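Local coordinates for aminopeptidase YwaD (Bacillus subtilis, PDB 6HC6), which removes single amino acids from the N terminus of peptides as a secreted, monomeric aminopeptidase of the M28 family working with two zinc ions, at residues Glu40-Ala45 and Ala274-Ser279; Lys46-Thr51 and Gly266-Leu271; Leu75-Met80 and Gln228-Ile233; Val325-Glu330 and Lys412-Gln417. All coordinates share one frame; numbering follows the deposited sequence.

Contact 1: residues Glu40-Ala45 and Ala274-Ser279. With ACT (acetate ion), chain G; ACT (acetate ion), chain F.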
loop_
_atom_site.group_PDB
_atom_site.type_symbol
_atom_site.label_atom_id
_atom_site.label_comp_id
_atom_site.label_asym_id
_atom_site.label_seq_id
_atom_site.Cartn_x
_atom_site.Cartn_y
_atom_site.Cartn_z
ATOM N N GLU A 40 -32.307 -5.038 -2.482
ATOM C CA GLU A 40 -31.816 -3.840 -1.809
ATOM C C GLU A 40 -30.536 -4.136 -1.037
ATOM O O GLU A 40 -30.481 -5.071 -0.230
ATOM C CB GLU A 40 -32.871 -3.262 -0.869
ATOM C CG GLU A 40 -32.621 -1.815 -0.493
ATOM C CD GLU A 40 -32.942 -1.535 0.955
ATOM O OE1 GLU A 40 -32.413 -2.261 1.825
ATOM O OE2 GLU A 40 -33.729 -0.601 1.225
ATOM N N LEU A 41 -29.512 -3.323 -1.282
ATOM C CA LEU A 41 -28.188 -3.495 -0.690
ATOM C C LEU A 41 -27.849 -2.212 0.056
ATOM O O LEU A 41 -27.266 -1.282 -0.523
ATOM C CB LEU A 41 -27.150 -3.819 -1.758
ATOM C CG LEU A 41 -27.542 -4.946 -2.712
ATOM C CD1 LEU A 41 -26.655 -4.965 -3.952
ATOM C CD2 LEU A 41 -27.479 -6.260 -1.960
ATOM N N PRO A 42 -28.202 -2.117 1.348
ATOM C CA PRO A 42 -28.092 -0.849 2.112
ATOM C C PRO A 42 -26.678 -0.552 2.599
ATOM O O PRO A 42 -26.380 -0.534 3.797
ATOM C CB PRO A 42 -29.074 -1.078 3.268
ATOM C CG PRO A 42 -29.055 -2.557 3.487
ATOM C CD PRO A 42 -28.878 -3.180 2.118
ATOM N N PHE A 43 -25.767 -0.319 1.656
ATOM C CA PHE A 43 -24.437 0.160 2.013
ATOM C C PHE A 43 -24.555 1.551 2.631
ATOM O O PHE A 43 -25.195 2.436 2.061
ATOM C CB PHE A 43 -23.526 0.195 0.778
ATOM C CG PHE A 43 -22.101 0.575 1.088
ATOM C CD1 PHE A 43 -21.738 1.912 1.258
ATOM C CD2 PHE A 43 -21.118 -0.398 1.217
ATOM C CE1 PHE A 43 -20.430 2.264 1.559
ATOM C CE2 PHE A 43 -19.810 -0.055 1.509
ATOM C CZ PHE A 43 -19.459 1.271 1.685
ATOM N N LYS A 44 -23.951 1.746 3.801
ATOM C CA LYS A 44 -24.042 3.029 4.500
ATOM C C LYS A 44 -22.641 3.579 4.732
ATOM O O LYS A 44 -21.875 3.044 5.548
ATOM C CB LYS A 44 -24.809 2.887 5.808
ATOM C CG LYS A 44 -26.266 2.503 5.581
ATOM C CD LYS A 44 -27.023 2.396 6.872
ATOM C CE LYS A 44 -28.372 1.722 6.656
ATOM N NZ LYS A 44 -29.171 1.748 7.904
ATOM N N ALA A 45 -22.323 4.663 4.025
ATOM C CA ALA A 45 -21.000 5.270 4.148
ATOM C C ALA A 45 -20.728 5.761 5.566
ATOM O O ALA A 45 -19.564 5.846 5.971
ATOM C CB ALA A 45 -20.854 6.423 3.149
ATOM N N ALA A 274 -19.183 -6.366 3.668
ATOM C CA ALA A 274 -19.403 -7.624 4.379
ATOM C C ALA A 274 -20.661 -7.561 5.238
ATOM O O ALA A 274 -21.409 -8.542 5.333
ATOM C CB ALA A 274 -18.185 -7.954 5.235
ATOM N N ARG A 275 -20.911 -6.418 5.880
ATOM C CA ARG A 275 -22.151 -6.265 6.636
ATOM C C ARG A 275 -23.366 -6.362 5.726
ATOM O O ARG A 275 -24.360 -7.016 6.069
ATOM C CB ARG A 275 -22.167 -4.933 7.391
ATOM C CG ARG A 275 -23.363 -4.832 8.347
ATOM C CD ARG A 275 -23.608 -3.418 8.847
ATOM N NE ARG A 275 -24.026 -2.505 7.777
ATOM C CZ ARG A 275 -25.275 -2.367 7.341
ATOM N NH1 ARG A 275 -26.265 -3.087 7.873
ATOM N NH2 ARG A 275 -25.535 -1.506 6.363
ATOM N N VAL A 276 -23.312 -5.714 4.561
ATOM C CA VAL A 276 -24.450 -5.759 3.647
ATOM C C VAL A 276 -24.670 -7.174 3.124
ATOM O O VAL A 276 -25.807 -7.652 3.045
ATOM C CB VAL A 276 -24.250 -4.771 2.484
ATOM C CG1 VAL A 276 -25.384 -4.951 1.468
ATOM C CG2 VAL A 276 -24.241 -3.356 3.013
ATOM N N LEU A 277 -23.591 -7.842 2.718
ATOM C CA LEU A 277 -23.686 -9.154 2.090
ATOM C C LEU A 277 -23.926 -10.272 3.091
ATOM O O LEU A 277 -24.219 -11.400 2.672
ATOM C CB LEU A 277 -22.412 -9.432 1.296
ATOM C CG LEU A 277 -22.204 -8.432 0.163
ATOM C CD1 LEU A 277 -20.907 -8.720 -0.549
ATOM C CD2 LEU A 277 -23.379 -8.528 -0.788
ATOM N N LYS A 278 -23.818 -9.981 4.387
ATOM C CA LYS A 278 -24.046 -10.986 5.419
ATOM C C LYS A 278 -25.376 -11.701 5.213
ATOM O O LYS A 278 -25.449 -12.932 5.297
ATOM C CB LYS A 278 -23.993 -10.317 6.793
ATOM C CG LYS A 278 -24.408 -11.183 7.960
ATOM C CD LYS A 278 -24.627 -10.330 9.212
ATOM C CE LYS A 278 -25.581 -9.170 8.948
ATOM N NZ LYS A 278 -26.213 -8.653 10.196
ATOM N N SER A 279 -26.432 -10.949 4.901
ATOM C CA SER A 279 -27.777 -11.491 4.758
ATOM C C SER A 279 -28.160 -11.744 3.302
ATOM O O SER A 279 -29.347 -11.676 2.954
ATOM C CB SER A 279 -28.787 -10.552 5.416
ATOM O OG SER A 279 -28.821 -9.302 4.751
HETATM C C ACT G . -27.192 -4.479 10.832
HETATM O O ACT G . -26.972 -4.875 9.658
HETATM O OXT ACT G . -28.165 -3.797 11.268
HETATM C CH3 ACT G . -26.130 -4.880 11.896
HETATM C C ACT F . -28.070 2.131 11.445
HETATM O O ACT F . -28.662 2.743 10.511
HETATM O OXT ACT F . -26.854 2.197 11.780
HETATM C CH3 ACT F . -28.978 1.176 12.302
#

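Contact 2: residues Lys46-Thr51 and Gly266-Leu271. With ACT (acetate ion), chain F.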
loop_
_atom_site.group_PDB
_atom_site.type_symbol
_atom_site.label_atom_id
_atom_site.label_comp_id
_atom_site.label_asym_id
_atom_site.label_seq_id
_atom_site.Cartn_x
_atom_site.Cartn_y
_atom_site.Cartn_z
ATOM N N LYS A 46 -21.769 6.084 6.344
ATOM C CA LYS A 46 -21.509 6.534 7.712
ATOM C C LYS A 46 -20.798 5.446 8.510
ATOM O O LYS A 46 -19.918 5.739 9.325
ATOM C CB LYS A 46 -22.807 6.967 8.408
ATOM C CG LYS A 46 -23.779 5.843 8.726
ATOM C CD LYS A 46 -25.061 6.363 9.368
ATOM C CE LYS A 46 -26.008 5.212 9.676
ATOM N NZ LYS A 46 -27.351 5.665 10.155
ATOM N N HIS A 47 -21.149 4.179 8.264
ATOM C CA HIS A 47 -20.450 3.078 8.917
ATOM C C HIS A 47 -18.995 3.038 8.506
ATOM O O HIS A 47 -18.108 2.804 9.338
ATOM C CB HIS A 47 -21.097 1.746 8.560
ATOM C CG HIS A 47 -22.490 1.598 9.068
ATOM N ND1 HIS A 47 -23.334 0.605 8.622
ATOM C CD2 HIS A 47 -23.185 2.304 9.987
ATOM C CE1 HIS A 47 -24.496 0.708 9.244
ATOM N NE2 HIS A 47 -24.432 1.732 10.075
ATOM N N ALA A 48 -18.734 3.219 7.212
ATOM C CA ALA A 48 -17.353 3.221 6.743
ATOM C C ALA A 48 -16.583 4.392 7.341
ATOM O O ALA A 48 -15.439 4.227 7.787
ATOM C CB ALA A 48 -17.309 3.254 5.211
ATOM N N TYR A 49 -17.195 5.581 7.364
ATOM C CA TYR A 49 -16.559 6.734 7.995
ATOM C C TYR A 49 -16.152 6.407 9.430
ATOM O O TYR A 49 -15.019 6.679 9.852
ATOM C CB TYR A 49 -17.508 7.942 7.961
ATOM C CG TYR A 49 -16.853 9.221 8.437
ATOM C CD1 TYR A 49 -16.893 9.590 9.778
ATOM C CD2 TYR A 49 -16.161 10.043 7.550
ATOM C CE1 TYR A 49 -16.285 10.750 10.219
ATOM C CE2 TYR A 49 -15.550 11.214 7.986
ATOM C CZ TYR A 49 -15.612 11.557 9.320
ATOM O OH TYR A 49 -14.993 12.705 9.765
ATOM N N SER A 50 -17.069 5.797 10.190
ATOM C CA SER A 50 -16.756 5.440 11.566
ATOM C C SER A 50 -15.543 4.521 11.631
ATOM O O SER A 50 -14.675 4.686 12.494
ATOM C CB SER A 50 -17.964 4.781 12.225
ATOM O OG SER A 50 -17.680 4.491 13.579
ATOM N N THR A 51 -15.473 3.539 10.732
ATOM C CA THR A 51 -14.322 2.639 10.720
ATOM C C THR A 51 -13.044 3.383 10.365
ATOM O O THR A 51 -11.984 3.119 10.944
ATOM C CB THR A 51 -14.567 1.499 9.743
ATOM O OG1 THR A 51 -15.732 0.778 10.167
ATOM C CG2 THR A 51 -13.366 0.557 9.705
ATOM N N GLY A 266 -10.527 1.792 1.862
ATOM C CA GLY A 266 -10.831 0.484 1.298
ATOM C C GLY A 266 -11.146 -0.544 2.366
ATOM O O GLY A 266 -12.036 -1.383 2.196
ATOM N N THR A 267 -10.402 -0.512 3.471
ATOM C CA THR A 267 -10.688 -1.411 4.580
ATOM C C THR A 267 -12.110 -1.204 5.083
ATOM O O THR A 267 -12.853 -2.170 5.312
ATOM C CB THR A 267 -9.672 -1.189 5.700
ATOM O OG1 THR A 267 -8.348 -1.461 5.203
ATOM C CG2 THR A 267 -9.957 -2.129 6.888
ATOM N N SER A 268 -12.520 0.058 5.206
ATOM C CA SER A 268 -13.835 0.376 5.749
ATOM C C SER A 268 -14.948 -0.009 4.782
ATOM O O SER A 268 -16.005 -0.487 5.207
ATOM C CB SER A 268 -13.893 1.867 6.090
ATOM O OG SER A 268 -14.021 2.655 4.915
ATOM N N VAL A 269 -14.741 0.196 3.476
ATOM C CA VAL A 269 -15.763 -0.179 2.499
ATOM C C VAL A 269 -15.875 -1.697 2.404
ATOM O O VAL A 269 -16.970 -2.254 2.252
ATOM C CB VAL A 269 -15.435 0.449 1.136
ATOM C CG1 VAL A 269 -16.399 -0.045 0.073
ATOM C CG2 VAL A 269 -15.469 1.981 1.235
ATOM N N MET A 270 -14.741 -2.385 2.475
ATOM C CA MET A 270 -14.770 -3.842 2.512
ATOM C C MET A 270 -15.599 -4.342 3.696
ATOM O O MET A 270 -16.419 -5.257 3.549
ATOM C CB MET A 270 -13.336 -4.368 2.575
ATOM C CG MET A 270 -13.234 -5.898 2.670
ATOM S SD MET A 270 -13.223 -6.457 4.385
ATOM C CE MET A 270 -11.574 -5.958 4.915
ATOM N N LEU A 271 -15.411 -3.751 4.877
ATOM C CA LEU A 271 -16.134 -4.237 6.054
ATOM C C LEU A 271 -17.619 -3.927 5.958
ATOM O O LEU A 271 -18.459 -4.749 6.344
ATOM C CB LEU A 271 -15.535 -3.631 7.325
ATOM C CG LEU A 271 -14.187 -4.223 7.687
ATOM C CD1 LEU A 271 -13.522 -3.402 8.792
ATOM C CD2 LEU A 271 -14.363 -5.688 8.134
HETATM C C ACT F . -28.070 2.131 11.445
HETATM O O ACT F . -28.662 2.743 10.511
HETATM O OXT ACT F . -26.854 2.197 11.780
HETATM C CH3 ACT F . -28.978 1.176 12.302
HETATM O O HOH W 1 -16.965 -0.084 7.827
#

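Contact 3: residues Leu75-Met80 and Gln228-Ile233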
loop_
_atom_site.group_PDB
_atom_site.type_symbol
_atom_site.label_atom_id
_atom_site.label_comp_id
_atom_site.label_asym_id
_atom_site.label_seq_id
_atom_site.Cartn_x
_atom_site.Cartn_y
_atom_site.Cartn_z
ATOM N N LEU A 75 -8.937 -4.924 15.836
ATOM C CA LEU A 75 -10.196 -4.229 15.594
ATOM C C LEU A 75 -10.929 -4.822 14.400
ATOM O O LEU A 75 -12.152 -5.018 14.446
ATOM C CB LEU A 75 -9.929 -2.743 15.379
ATOM C CG LEU A 75 -11.053 -1.933 14.739
ATOM C CD1 LEU A 75 -12.196 -1.745 15.727
ATOM C CD2 LEU A 75 -10.499 -0.593 14.294
ATOM N N ILE A 76 -10.199 -5.122 13.328
ATOM C CA ILE A 76 -10.824 -5.656 12.124
ATOM C C ILE A 76 -11.364 -7.050 12.382
ATOM O O ILE A 76 -12.481 -7.381 11.963
ATOM C CB ILE A 76 -9.823 -5.641 10.956
ATOM C CG1 ILE A 76 -9.467 -4.208 10.593
ATOM C CG2 ILE A 76 -10.384 -6.386 9.749
ATOM C CD1 ILE A 76 -8.130 -4.095 9.878
ATOM N N ALA A 77 -10.590 -7.889 13.080
ATOM C CA ALA A 77 -11.059 -9.233 13.402
ATOM C C ALA A 77 -12.329 -9.173 14.232
ATOM O O ALA A 77 -13.290 -9.911 13.981
ATOM C CB ALA A 77 -9.973 -10.008 14.151
ATOM N N SER A 78 -12.345 -8.300 15.241
ATOM C CA SER A 78 -13.536 -8.158 16.069
ATOM C C SER A 78 -14.730 -7.723 15.226
ATOM O O SER A 78 -15.839 -8.250 15.386
ATOM C CB SER A 78 -13.260 -7.166 17.201
ATOM O OG SER A 78 -14.460 -6.694 17.782
ATOM N N SER A 79 -14.510 -6.801 14.287
ATOM C CA SER A 79 -15.604 -6.319 13.451
ATOM C C SER A 79 -16.135 -7.417 12.543
ATOM O O SER A 79 -17.353 -7.540 12.359
ATOM C CB SER A 79 -15.144 -5.122 12.624
ATOM O OG SER A 79 -14.911 -4.001 13.456
ATOM N N MET A 80 -15.240 -8.222 11.966
ATOM C CA MET A 80 -15.681 -9.318 11.107
ATOM C C MET A 80 -16.487 -10.352 11.880
ATOM O O MET A 80 -17.483 -10.880 11.373
ATOM C CB MET A 80 -14.470 -9.966 10.436
ATOM C CG MET A 80 -13.796 -9.053 9.397
ATOM S SD MET A 80 -12.604 -10.064 8.501
ATOM C CE MET A 80 -11.910 -8.898 7.330
ATOM N N GLN A 228 0.177 -9.326 9.677
ATOM C CA GLN A 228 -0.851 -10.348 9.640
ATOM C C GLN A 228 -1.953 -9.922 8.688
ATOM O O GLN A 228 -2.144 -8.734 8.408
ATOM C CB GLN A 228 -1.431 -10.634 11.029
ATOM C CG GLN A 228 -1.890 -9.397 11.788
ATOM C CD GLN A 228 -0.728 -8.554 12.271
ATOM O OE1 GLN A 228 0.255 -9.072 12.804
ATOM N NE2 GLN A 228 -0.810 -7.246 12.041
ATOM N N ASN A 229 -2.664 -10.924 8.188
ATOM C CA ASN A 229 -3.867 -10.732 7.401
ATOM C C ASN A 229 -5.046 -11.185 8.247
ATOM O O ASN A 229 -4.914 -12.085 9.084
ATOM C CB ASN A 229 -3.830 -11.549 6.102
ATOM C CG ASN A 229 -2.626 -11.229 5.244
ATOM O OD1 ASN A 229 -2.239 -10.071 5.121
ATOM N ND2 ASN A 229 -2.029 -12.250 4.644
ATOM N N ILE A 230 -6.187 -10.548 8.043
ATOM C CA ILE A 230 -7.415 -10.911 8.748
ATOM C C ILE A 230 -8.408 -11.385 7.705
ATOM O O ILE A 230 -8.792 -10.617 6.813
ATOM C CB ILE A 230 -7.975 -9.741 9.568
ATOM C CG1 ILE A 230 -6.908 -9.221 10.533
ATOM C CG2 ILE A 230 -9.204 -10.191 10.362
ATOM C CD1 ILE A 230 -6.167 -8.038 10.022
ATOM N N ILE A 231 -8.813 -12.647 7.808
ATOM C CA ILE A 231 -9.621 -13.296 6.792
ATOM C C ILE A 231 -10.955 -13.663 7.415
ATOM O O ILE A 231 -11.000 -14.469 8.348
ATOM C CB ILE A 231 -8.926 -14.545 6.236
ATOM C CG1 ILE A 231 -7.499 -14.199 5.773
ATOM C CG2 ILE A 231 -9.778 -15.147 5.127
ATOM C CD1 ILE A 231 -6.537 -15.379 5.915
ATOM N N GLY A 232 -12.032 -13.091 6.891
ATOM C CA GLY A 232 -13.374 -13.455 7.320
ATOM C C GLY A 232 -14.145 -14.099 6.191
ATOM O O GLY A 232 -14.322 -13.488 5.134
ATOM N N ILE A 233 -14.622 -15.326 6.386
ATOM C CA ILE A 233 -15.182 -16.117 5.295
ATOM C C ILE A 233 -16.674 -16.305 5.514
ATOM O O ILE A 233 -17.113 -16.684 6.608
ATOM C CB ILE A 233 -14.476 -17.473 5.155
ATOM C CG1 ILE A 233 -12.983 -17.236 4.888
ATOM C CG2 ILE A 233 -15.128 -18.280 4.047
ATOM C CD1 ILE A 233 -12.181 -18.516 4.692
#

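Contact 4: residues Val325-Glu330 and Lys412-Gln417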
loop_
_atom_site.group_PDB
_atom_site.type_symbol
_atom_site.label_atom_id
_atom_site.label_comp_id
_atom_site.label_asym_id
_atom_site.label_seq_id
_atom_site.Cartn_x
_atom_site.Cartn_y
_atom_site.Cartn_z
ATOM N N VAL A 325 -10.597 4.671 -1.869
ATOM C CA VAL A 325 -11.936 4.810 -2.413
ATOM C C VAL A 325 -12.740 5.880 -1.679
ATOM O O VAL A 325 -13.952 5.888 -1.762
ATOM C CB VAL A 325 -12.677 3.459 -2.397
ATOM C CG1 VAL A 325 -12.090 2.522 -3.453
ATOM C CG2 VAL A 325 -12.619 2.829 -1.003
ATOM N N GLY A 326 -12.084 6.805 -0.981
ATOM C CA GLY A 326 -12.863 7.812 -0.284
ATOM C C GLY A 326 -12.359 9.243 -0.274
ATOM O O GLY A 326 -12.795 10.030 0.574
ATOM N N THR A 327 -11.472 9.628 -1.188
ATOM C CA THR A 327 -10.891 10.959 -1.063
ATOM C C THR A 327 -11.954 12.024 -1.290
ATOM O O THR A 327 -12.886 11.839 -2.079
ATOM C CB THR A 327 -9.736 11.169 -2.041
ATOM O OG1 THR A 327 -9.120 12.430 -1.758
ATOM C CG2 THR A 327 -10.238 11.206 -3.477
ATOM N N SER A 328 -11.833 13.125 -0.545
ATOM C CA SER A 328 -12.652 14.308 -0.783
ATOM C C SER A 328 -12.085 15.187 -1.881
ATOM O O SER A 328 -12.756 16.150 -2.280
ATOM C CB SER A 328 -12.768 15.164 0.480
ATOM O OG SER A 328 -11.486 15.613 0.889
ATOM N N TRP A 329 -10.875 14.889 -2.365
ATOM C CA TRP A 329 -10.222 15.722 -3.371
ATOM C C TRP A 329 -11.166 15.960 -4.534
ATOM O O TRP A 329 -11.600 15.016 -5.192
ATOM C CB TRP A 329 -8.938 15.049 -3.865
ATOM C CG TRP A 329 -8.073 15.936 -4.748
ATOM C CD1 TRP A 329 -7.719 17.237 -4.518
ATOM C CD2 TRP A 329 -7.459 15.571 -5.991
ATOM N NE1 TRP A 329 -6.922 17.701 -5.540
ATOM C CE2 TRP A 329 -6.747 16.695 -6.454
ATOM C CE3 TRP A 329 -7.429 14.394 -6.748
ATOM C CZ2 TRP A 329 -6.027 16.683 -7.651
ATOM C CZ3 TRP A 329 -6.718 14.387 -7.945
ATOM C CH2 TRP A 329 -6.020 15.521 -8.376
ATOM N N GLU A 330 -11.491 17.230 -4.776
ATOM C CA GLU A 330 -12.592 17.527 -5.685
ATOM C C GLU A 330 -12.349 16.967 -7.081
ATOM O O GLU A 330 -13.295 16.507 -7.732
ATOM C CB GLU A 330 -12.835 19.034 -5.732
ATOM C CG GLU A 330 -13.684 19.538 -4.576
ATOM C CD GLU A 330 -14.581 20.695 -4.974
ATOM O OE1 GLU A 330 -14.150 21.524 -5.806
ATOM O OE2 GLU A 330 -15.718 20.772 -4.460
ATOM N N LYS A 412 -17.781 11.294 2.553
ATOM C CA LYS A 412 -18.802 10.256 2.680
ATOM C C LYS A 412 -19.506 10.004 1.353
ATOM O O LYS A 412 -19.931 8.875 1.079
ATOM C CB LYS A 412 -19.831 10.642 3.746
ATOM C CG LYS A 412 -19.480 10.179 5.153
ATOM C CD LYS A 412 -20.256 10.966 6.199
ATOM C CE LYS A 412 -21.680 10.459 6.350
ATOM N NZ LYS A 412 -22.437 11.249 7.364
ATOM N N GLU A 413 -19.668 11.044 0.531
ATOM C CA GLU A 413 -20.322 10.848 -0.758
ATOM C C GLU A 413 -19.489 9.952 -1.660
ATOM O O GLU A 413 -20.037 9.139 -2.413
ATOM C CB GLU A 413 -20.576 12.190 -1.441
ATOM C CG GLU A 413 -21.636 13.044 -0.784
ATOM C CD GLU A 413 -21.495 14.506 -1.166
ATOM O OE1 GLU A 413 -21.019 15.302 -0.325
ATOM O OE2 GLU A 413 -21.851 14.854 -2.311
ATOM N N ARG A 414 -18.160 10.100 -1.604
ATOM C CA ARG A 414 -17.278 9.243 -2.388
ATOM C C ARG A 414 -17.257 7.824 -1.843
ATOM O O ARG A 414 -17.289 6.867 -2.617
ATOM C CB ARG A 414 -15.862 9.825 -2.415
ATOM C CG ARG A 414 -15.775 11.128 -3.220
ATOM C CD ARG A 414 -15.322 10.849 -4.644
ATOM N NE ARG A 414 -15.399 12.028 -5.513
ATOM C CZ ARG A 414 -14.489 12.994 -5.553
ATOM N NH1 ARG A 414 -13.432 12.950 -4.756
ATOM N NH2 ARG A 414 -14.635 14.007 -6.400
ATOM N N LEU A 415 -17.196 7.665 -0.516
ATOM C CA LEU A 415 -17.339 6.339 0.077
ATOM C C LEU A 415 -18.646 5.688 -0.344
ATOM O O LEU A 415 -18.681 4.495 -0.673
ATOM C CB LEU A 415 -17.289 6.430 1.601
ATOM C CG LEU A 415 -15.933 6.772 2.220
ATOM C CD1 LEU A 415 -16.097 7.060 3.705
ATOM C CD2 LEU A 415 -14.936 5.638 1.970
ATOM N N GLN A 416 -19.731 6.461 -0.332
ATOM C CA GLN A 416 -21.043 5.919 -0.658
ATOM C C GLN A 416 -21.108 5.462 -2.107
ATOM O O GLN A 416 -21.602 4.367 -2.402
ATOM C CB GLN A 416 -22.119 6.970 -0.371
ATOM C CG GLN A 416 -23.533 6.476 -0.598
ATOM C CD GLN A 416 -23.924 5.467 0.452
ATOM O OE1 GLN A 416 -23.740 5.702 1.649
ATOM N NE2 GLN A 416 -24.451 4.326 0.013
ATOM N N GLN A 417 -20.616 6.288 -3.029
ATOM C CA GLN A 417 -20.706 5.936 -4.444
ATOM C C GLN A 417 -19.801 4.757 -4.773
ATOM O O GLN A 417 -20.209 3.840 -5.497
ATOM C CB GLN A 417 -20.352 7.149 -5.309
ATOM C CG GLN A 417 -20.344 6.871 -6.817
ATOM C CD GLN A 417 -21.706 6.443 -7.370
ATOM O OE1 GLN A 417 -22.020 5.249 -7.446
ATOM N NE2 GLN A 417 -22.513 7.420 -7.772
#

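Contact 1: residues Glu40-Ala45 and Ala274-Ser279
Val276 is the bump here and the bent backbone of Leu41-Phe43 is the hollow. Its two methyls straddle the turn: CG1, set anti to the backbone N (chi1 174°), lies 3.8 Å from Leu41 CB and also meets Pro42 CD, while CG2 sits 3.6 Å from Pro42 O and close to Phe43 N. The bend is an inverse gamma turn centred on Pro42, closed by Phe43 N donating to Leu41 O over 2.8 Å. Phe43 leaves the backbone away from the valine, and its ring packs on Val269, Glu272 and helix 412-430. Beside the valine, Arg275 bends at chi3 (66°) and brings NH2 to 2.9 Å from Pro42 O, with the Lys44 chain crossing it at a slant, CG 4.1 Å from NH2. The same NH2 forms a salt bridge to Glu272, whose carboxylate takes Lys44 N as well, just before helix 45-59. At the outer edge, NH1 donates at 2.6 Å to O of an acetate probably from the crystallisation liquor. A leucine in place of Arg275 would probably leave Glu272 without its salt-bridge mate. The chemistry is thus split: an apolar plug inside, and at the rim a cation that probably owes its position to the Glu272 carboxylate.

Contact 2: residues Lys46-Thr51 and Gly266-Leu271
Ser268 presses into helix 45-59 between Ala48 and Thr51, and this is where the two helices are tightest: the CA atoms of Ala48 and Ser268 lie only 4.6 Å apart. Ser268 CB touches Ala48 O at 3.3 Å and Thr51 CB at 3.7 Å, while its OG lies over the Ala48 methyl, 3.4 Å from CB. That hydroxyl occupies the crowded position between backbone N and carbonyl carbon (chi1 75°), from which it turns back to its own helix and hydrogen-bonds Ser265 O. With small side chains at the crossing, the axes of segments 46-51 and 266-271 come within 8.3 Å at 134°. Helix 260-277 carries Asp262, which bridges the two zinc ions, near its N-terminal end; helix 45-59 packs across this helix of the M28 domain, the Ser268 side chain about 12 Å from a zinc ion. Further along, the meeting slackens: Thr51 CG2 reaches Leu271 CD1 only at 4.1 Å, and a water links Thr51 OG1 to Ser268 O, 2.8 Å from each. Toward solvent, the His47 and Lys46 side chains leave the interface and hold an acetate, probably from the crystallisation liquor. His47 NE2 donates to its OXT almost straight (165°), and ND1 is bonded to Glu272 on the neighbouring helix. A leucine at His47 would probably leave Glu272 OE1 without that partner and the acetate with one grip fewer. Lys46 NZ and Lys44 NZ both donate to its other oxygen.

Contact 3: residues Leu75-Met80 and Gln228-Ile233
Ile230 and Met80 carry this contact from opposite sides, strand against helix. The CG2 methyl of Ile230, anti to its own backbone N, is pushed against the helix surface at Ala77: it lies 3.7 Å from Ala77 CA and 3.9 Å from Ala77 CB. Ile76 CG2 closes on the same methyl at 4.0 Å, the two isoleucine side chains crossing at about a right angle. One turn on, Met80 reaches back to the strand with its chain extended beyond CG (chi2 -170°, chi3 180°). Its sulfur rests on the bare backbone of Gly232, with SD 3.5 Å from Gly232 N, and its CE methyl touches Ile230 O at 3.6 Å. A CB on Gly232 would run into that sulfur, so the glycine makes the seat for the methionine. The axes of segments 75-80 and 228-233 run 8.6 Å apart and within 4° of parallel, helix 67-82 being one of the helices packed on the mixed sheet of the M28 peptidase domain. Neighbouring strands hold the strand in place: Ile230 and Gly232 pair through their backbones with Ala290 and Phe288, Ile231 with Lys88 on the other flank. Around the apolar core, Tyr251 packs on both Ile76 and Ile230, next in sequence to the zinc ligand His250, while Val87 and Leu85 border Met80.

Contact 4: residues Val325-Glu330 and Lys412-Gln417
Arg414 grips three backbone carbonyls, those of Thr327, Trp329 and Glu330, through its guanidinium. NH1 donates to Trp329 O at 2.8 Å, nearly straight at 169° and with the oxygen in the guanidinium plane, and to Thr327 O at 2.9 Å, tilted from that plane. NH2 donates to Glu330 O at 3.1 Å, and adds a weak bond to Trp329 O, so that carbonyl is held by both nitrogens. In each of the three stronger bonds the donor sits above the plane of the carbonyl. A bend at chi2 (-96°) folds the aliphatic chain past Thr327 O, with CG 3.2 Å from it, and runs the arginine side by side with the threonine. An ST turn, in which Thr327 OG1 accepts from Trp329 N at 3.1 Å, probably helps to present these oxygens. Trp388 adds a cation-pi contact to Arg414, and Trp329 packs edge-to-face on Trp399. Inward the contact becomes apolar: Leu415 CD2 lies 3.8 Å from Gly326 CA, where a side chain would collide with it, and the leucine continues onto Val269 and Ile52. Just ahead of this loop comes Asp323, a ligand of one zinc ion. No carboxylate takes part in these bonds; the cation is probably stabilised by the carbonyl dipoles together with the Trp388 ring, fastening helix 412-430 to the loop beyond the metal ligand.

From the N terminus, the 40-45 loop reaches across to the end of helix 260-277 in contact 1, and helix 45-59, which follows at once, crosses the middle of that same helix in contact 2. Helix 67-82 then meets strand 226-234 in contact 3. These three loops lie one within another: contact 3 inside contact 2, and contact 2 inside contact 1, with the PA domain inserted in the innermost. Contact 4 comes later in series, joining the 325-330 loop to helix 412-430. Space brings them back together: Gln416 bonds the backbone of Phe43 and Ala45, Val269 meets Val325 and Leu415, and Met80 packs on Leu271, whereas contact 3 touches neither contact 1 nor contact 4.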